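Local coordinates for protein peptidyl-prolyl cis-trans isomerase (PDB 5EX2) that probably catalyses the cis-trans isomerisation of peptide bonds preceding proline, as a periplasmic folding helper of the cyclophilin family, at residues N24-E29 against I37-E42; Q50-V55 against A216-D221. All coordinates share one frame; numbering follows the deposited sequence. Where two conformers were deposited one is given.

Interaction 1 (N24-E29 against I37-E42); sequences NLVIFE and IELAPE
V26 and I37 form an antiparallel hydrogen-bonded pair: V26 N donates to I37 O at 2.9 Å, I37 N returns a bond to V26 O, and both lie in the carbonyl plane. One step on, L25 faces E38 in a non-hydrogen-bonded pair. The bond from L39 N to N24 O, at 2.7 Å, is nearly straight at the hydrogen, but its donor is tilted 24° from the carbonyl plane. On the face shared by V26 and I37, CD1 of I37 lies over one face of the F28 ring, 3.9 Å from the centroid and displaced toward the CD2-CE2 rim, a CH-pi contact. V26 CG2, anti to the carbonyl carbon, meets L39 CD2 at 3.8 Å, the two side chains crossing at about a right angle. At the open end the N24 amide lies against P41 CG, and one water bridges N24 ND2 (3.1 Å) to E38 OE2 (2.8 Å). Two arginines position this polar end: R52 donates to N24 OD1, and R18 forms a salt bridge with E38 OE2. An alanine in place of N24 would probably leave the bridging water without its donor and R52 without this amide oxygen. Further out, F171 meets the F28 ring. The short segments 25-29 and 37-39 run at 148°, near antiparallel, within the beta hairpin of strands 25-30 and 33-39, the first two of the eight-stranded antiparallel cyclophilin barrel.

Interaction 2 (Q50-V55 against A216-D221); sequences QIRKVV and AVMVSD
A216 opens the contact with V55, where helix 45-57 packs against strand 212-218 of the cyclophilin beta-barrel. The helix crosses that strand steeply, at 118° between the N-to-C directions of the short segments, with their axes 8.5 Å apart. No hydrogen bond joins the two segments. A216 points its methyl at the helix, and its CB lies 4.1 Å from V55 CG1 and equally far from CG2, so it meets both branches of the valine. Its carbonyl oxygen also lies beside V55 CG1, at 3.7 Å. V217 turns its side chain away, as alternation along a strand requires, and offers chiefly backbone: its N is 3.9 Å from V55 CG1. With CG1 anti to the backbone N (chi1 167°), V55 sets this methyl where it touches A216 O, the V217 amide and M218, while CG2 reaches the A216 methyl. M218 points toward the helix again. Its CG packs on V55 CG1 at 3.8 Å, and bends at chi2 and chi3 fold the thioether back toward R52, whose chain it crosses at about a right angle. Beyond it, residues 219-221 coil into a 3-10 turn in which D221 N bonds to M218 O, and D221 reaches the helix by a salt bridge to R56. The polar head of R52 is held by D23 O, which accepts from NE. Along the aliphatic part of R52, the M218 CE methyl lies 3.9 Å from R52 CG, and it also approaches the edge of the guanidinium, near its plane.

Interaction 1 is the more central and more buried contact, about 7 Å from the centre of the chain to its own centre against about 14 Å for the partly buried interaction 2. They differ in chemistry accordingly: strand pairing within the barrel sheet joins 24-29 to 37-42, whereas van der Waals contacts, with no hydrogen bond across the two segments, bring 50-55 against 216-221. Strands 25-30 and 212-218 are neighbours in the same barrel, and I27 N probably bonds to V217 O at 2.8 Å. V26 CG2 touches M218 SD at 3.6 Å, which makes the face under the helix continuous between the contacts. Strand 33-39 leads along the chain into helix 45-57.

Interaction 1 (N24-E29 against I37-E42)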
loop_
_atom_site.group_PDB
_atom_site.type_symbol
_atom_site.label_atom_id
_atom_site.label_comp_id
_atom_site.label_asym_id
_atom_site.label_seq_id
_atom_site.Cartn_x
_atom_site.Cartn_y
_atom_site.Cartn_z
ATOM N N ASN A 24 9.779 0.767 -6.913
ATOM C CA ASN A 24 8.715 0.822 -5.909
ATOM C C ASN A 24 7.514 -0.027 -6.305
ATOM O O ASN A 24 6.448 0.110 -5.727
ATOM C CB ASN A 24 8.240 2.263 -5.688
ATOM C CG ASN A 24 9.284 3.139 -5.055
ATOM O OD1 ASN A 24 10.261 2.660 -4.507
ATOM N ND2 ASN A 24 9.077 4.446 -5.135
ATOM N N LEU A 25 7.676 -0.897 -7.297
ATOM C CA LEU A 25 6.550 -1.647 -7.837
ATOM C C LEU A 25 6.833 -3.136 -7.779
ATOM O O LEU A 25 7.798 -3.613 -8.361
ATOM C CB LEU A 25 6.264 -1.218 -9.276
ATOM C CG LEU A 25 5.031 -1.793 -9.972
ATOM C CD1 LEU A 25 3.747 -1.483 -9.215
ATOM C CD2 LEU A 25 4.954 -1.228 -11.395
ATOM N N VAL A 26 5.952 -3.856 -7.098
ATOM C CA VAL A 26 6.102 -5.283 -6.885
ATOM C C VAL A 26 4.933 -6.009 -7.516
ATOM O O VAL A 26 3.783 -5.594 -7.383
ATOM C CB VAL A 26 6.134 -5.622 -5.383
ATOM C CG1 VAL A 26 6.619 -7.050 -5.156
ATOM C CG2 VAL A 26 6.977 -4.607 -4.610
ATOM N N ILE A 27 5.229 -7.109 -8.197
ATOM C CA ILE A 27 4.201 -7.963 -8.758
ATOM C C ILE A 27 4.033 -9.193 -7.868
ATOM O O ILE A 27 4.956 -9.967 -7.731
ATOM C CB ILE A 27 4.542 -8.420 -10.176
ATOM C CG1 ILE A 27 5.016 -7.237 -11.033
ATOM C CG2 ILE A 27 3.332 -9.089 -10.798
ATOM C CD1 ILE A 27 5.420 -7.636 -12.420
ATOM N N PHE A 28 2.856 -9.318 -7.255
ATOM C CA PHE A 28 2.475 -10.527 -6.533
ATOM C C PHE A 28 1.546 -11.340 -7.414
ATOM O O PHE A 28 0.390 -10.971 -7.591
ATOM C CB PHE A 28 1.756 -10.183 -5.216
ATOM C CG PHE A 28 2.666 -9.892 -4.041
ATOM C CD1 PHE A 28 4.024 -9.677 -4.203
ATOM C CD2 PHE A 28 2.130 -9.809 -2.759
ATOM C CE1 PHE A 28 4.836 -9.421 -3.105
ATOM C CE2 PHE A 28 2.936 -9.551 -1.672
ATOM C CZ PHE A 28 4.285 -9.352 -1.844
ATOM N N GLU A 29 2.025 -12.444 -7.967
ATOM C CA GLU A 29 1.152 -13.344 -8.696
ATOM C C GLU A 29 0.576 -14.367 -7.748
ATOM O O GLU A 29 1.334 -15.080 -7.104
ATOM C CB GLU A 29 1.914 -14.058 -9.800
ATOM C CG GLU A 29 2.139 -13.207 -11.036
ATOM C CD GLU A 29 0.851 -12.986 -11.820
ATOM O OE1 GLU A 29 -0.226 -13.460 -11.373
ATOM O OE2 GLU A 29 0.912 -12.335 -12.885
ATOM N N ILE A 37 1.659 -3.977 -6.274
ATOM C CA ILE A 37 1.789 -3.198 -5.050
ATOM C C ILE A 37 2.806 -2.083 -5.258
ATOM O O ILE A 37 3.927 -2.338 -5.718
ATOM C CB ILE A 37 2.234 -4.086 -3.880
ATOM C CG1 ILE A 37 1.157 -5.124 -3.591
ATOM C CG2 ILE A 37 2.515 -3.239 -2.631
ATOM C CD1 ILE A 37 1.602 -6.240 -2.675
ATOM N N GLU A 38 2.426 -0.854 -4.929
ATOM C CA GLU A 38 3.389 0.238 -4.863
ATOM C C GLU A 38 3.905 0.362 -3.435
ATOM O O GLU A 38 3.139 0.508 -2.487
ATOM C CB GLU A 38 2.813 1.589 -5.331
ATOM C CG GLU A 38 3.929 2.622 -5.447
ATOM C CD GLU A 38 3.493 4.014 -5.856
ATOM O OE1 GLU A 38 2.283 4.285 -5.965
ATOM O OE2 GLU A 38 4.405 4.843 -6.061
ATOM N N LEU A 39 5.221 0.331 -3.307
ATOM C CA LEU A 39 5.895 0.549 -2.041
ATOM C C LEU A 39 5.897 2.030 -1.686
ATOM O O LEU A 39 5.962 2.893 -2.570
ATOM C CB LEU A 39 7.329 0.059 -2.114
ATOM C CG LEU A 39 7.474 -1.386 -2.554
ATOM C CD1 LEU A 39 8.944 -1.742 -2.768
ATOM C CD2 LEU A 39 6.815 -2.314 -1.530
ATOM N N ALA A 40 5.868 2.329 -0.390
ATOM C CA ALA A 40 5.815 3.695 0.107
ATOM C C ALA A 40 7.020 4.013 0.994
ATOM O O ALA A 40 6.914 3.975 2.226
ATOM C CB ALA A 40 4.531 3.906 0.881
ATOM N N PRO A 41 8.167 4.335 0.382
ATOM C CA PRO A 41 9.393 4.494 1.172
ATOM C C PRO A 41 9.346 5.653 2.154
ATOM O O PRO A 41 10.019 5.601 3.184
ATOM C CB PRO A 41 10.478 4.755 0.122
ATOM C CG PRO A 41 9.901 4.430 -1.182
ATOM C CD PRO A 41 8.417 4.382 -1.070
ATOM N N GLU A 42 8.560 6.678 1.862
ATOM C CA GLU A 42 8.499 7.828 2.742
ATOM C C GLU A 42 7.668 7.507 3.994
ATOM O O GLU A 42 7.787 8.188 5.012
ATOM C CB GLU A 42 7.925 9.028 1.976
ATOM C CG GLU A 42 8.807 9.422 0.780
ATOM C CD GLU A 42 8.298 10.629 0.009
ATOM O OE1 GLU A 42 7.448 10.440 -0.888
ATOM O OE2 GLU A 42 8.762 11.757 0.278
HETATM O O HOH W 1 6.918 5.196 -7.173
#

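Interaction 2 (Q50-V55 against A216-D221)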
loop_
_atom_site.group_PDB
_atom_site.type_symbol
_atom_site.label_atom_id
_atom_site.label_comp_id
_atom_site.label_asym_id
_atom_site.label_seq_id
_atom_site.Cartn_x
_atom_site.Cartn_y
_atom_site.Cartn_z
ATOM N N GLN A 50 13.044 -3.981 3.453
ATOM C CA GLN A 50 12.845 -5.388 3.808
ATOM C C GLN A 50 12.084 -6.140 2.732
ATOM O O GLN A 50 12.459 -7.251 2.350
ATOM C CB GLN A 50 12.112 -5.485 5.137
ATOM C CG GLN A 50 11.846 -6.902 5.641
ATOM C CD GLN A 50 13.024 -7.521 6.369
ATOM O OE1 GLN A 50 14.121 -6.967 6.404
ATOM N NE2 GLN A 50 12.786 -8.675 6.984
ATOM N N ILE A 51 11.004 -5.558 2.229
ATOM C CA ILE A 51 10.200 -6.244 1.220
ATOM C C ILE A 51 11.019 -6.459 -0.049
ATOM O O ILE A 51 11.013 -7.546 -0.600
ATOM C CB ILE A 51 8.907 -5.476 0.910
ATOM C CG1 ILE A 51 7.993 -5.446 2.158
ATOM C CG2 ILE A 51 8.187 -6.073 -0.286
ATOM C CD1 ILE A 51 7.583 -6.810 2.725
ATOM N N ARG A 52 11.741 -5.448 -0.507
ATOM C CA ARG A 52 12.598 -5.654 -1.679
ATOM C C ARG A 52 13.576 -6.798 -1.460
ATOM O O ARG A 52 13.771 -7.645 -2.336
ATOM C CB ARG A 52 13.392 -4.395 -2.018
ATOM C CG ARG A 52 12.564 -3.230 -2.488
ATOM C CD ARG A 52 13.420 -2.225 -3.239
ATOM N NE ARG A 52 12.702 -0.972 -3.423
ATOM C CZ ARG A 52 12.851 0.099 -2.656
ATOM N NH1 ARG A 52 13.717 0.109 -1.647
ATOM N NH2 ARG A 52 12.134 1.178 -2.914
ATOM N N LYS A 53 14.197 -6.814 -0.295
ATOM C CA LYS A 53 15.155 -7.843 0.058
ATOM C C LYS A 53 14.513 -9.223 0.028
ATOM O O LYS A 53 15.053 -10.145 -0.574
ATOM C CB LYS A 53 15.732 -7.535 1.439
ATOM C CG LYS A 53 16.697 -8.558 1.990
ATOM C CD LYS A 53 17.156 -8.153 3.393
ATOM C CE LYS A 53 18.060 -9.207 4.022
ATOM N NZ LYS A 53 19.421 -9.218 3.422
ATOM N N VAL A 54 13.367 -9.384 0.681
ATOM C CA VAL A 54 12.738 -10.705 0.737
ATOM C C VAL A 54 12.276 -11.148 -0.658
ATOM O O VAL A 54 12.482 -12.289 -1.061
ATOM C CB VAL A 54 11.566 -10.717 1.747
ATOM C CG1 VAL A 54 10.876 -12.069 1.769
ATOM C CG2 VAL A 54 12.075 -10.384 3.138
ATOM N N VAL A 55 11.689 -10.236 -1.418
ATOM C CA VAL A 55 11.267 -10.557 -2.771
ATOM C C VAL A 55 12.453 -11.108 -3.556
ATOM O O VAL A 55 12.348 -12.148 -4.209
ATOM C CB VAL A 55 10.660 -9.310 -3.489
ATOM C CG1 VAL A 55 10.504 -9.556 -4.987
ATOM C CG2 VAL A 55 9.321 -8.953 -2.886
ATOM N N ALA A 216 6.776 -13.467 -6.653
ATOM C CA ALA A 216 6.905 -12.051 -6.389
ATOM C C ALA A 216 8.099 -11.535 -7.174
ATOM O O ALA A 216 9.155 -12.171 -7.201
ATOM C CB ALA A 216 7.073 -11.793 -4.900
ATOM N N VAL A 217 7.923 -10.385 -7.814
ATOM C CA VAL A 217 8.966 -9.784 -8.632
ATOM C C VAL A 217 8.990 -8.283 -8.445
ATOM O O VAL A 217 7.951 -7.647 -8.469
ATOM C CB VAL A 217 8.766 -10.087 -10.141
ATOM C CG1 VAL A 217 9.919 -9.539 -10.953
ATOM C CG2 VAL A 217 8.638 -11.576 -10.380
ATOM N N MET A 218 10.178 -7.725 -8.242
ATOM C CA MET A 218 10.383 -6.287 -8.337
ATOM C C MET A 218 10.468 -5.878 -9.799
ATOM O O MET A 218 11.248 -6.435 -10.572
ATOM C CB MET A 218 11.680 -5.874 -7.649
ATOM C CG MET A 218 11.744 -6.155 -6.172
ATOM S SD MET A 218 10.446 -5.333 -5.228
ATOM C CE MET A 218 10.603 -3.644 -5.841
ATOM N N VAL A 219 9.674 -4.894 -10.186
ATOM C CA VAL A 219 9.623 -4.535 -11.591
ATOM C C VAL A 219 10.981 -4.002 -12.071
ATOM O O VAL A 219 11.333 -4.186 -13.233
ATOM C CB VAL A 219 8.479 -3.520 -11.844
ATOM C CG1 VAL A 219 8.511 -2.957 -13.229
ATOM C CG2 VAL A 219 7.152 -4.221 -11.638
ATOM N N SER A 220 11.745 -3.351 -11.193
ATOM C CA SER A 220 13.074 -2.862 -11.543
ATOM C C SER A 220 14.030 -3.991 -11.938
ATOM O O SER A 220 15.027 -3.752 -12.616
ATOM C CB SER A 220 13.649 -2.092 -10.365
ATOM O OG SER A 220 13.535 -2.884 -9.210
ATOM N N ASP A 221 13.726 -5.211 -11.506
ATOM C CA ASP A 221 14.593 -6.348 -11.787
ATOM C C ASP A 221 14.284 -6.996 -13.120
ATOM O O ASP A 221 15.026 -7.868 -13.582
ATOM C CB ASP A 221 14.481 -7.382 -10.677
ATOM C CG ASP A 221 15.009 -6.871 -9.356
ATOM O OD1 ASP A 221 15.832 -5.932 -9.352
ATOM O OD2 ASP A 221 14.602 -7.409 -8.313
#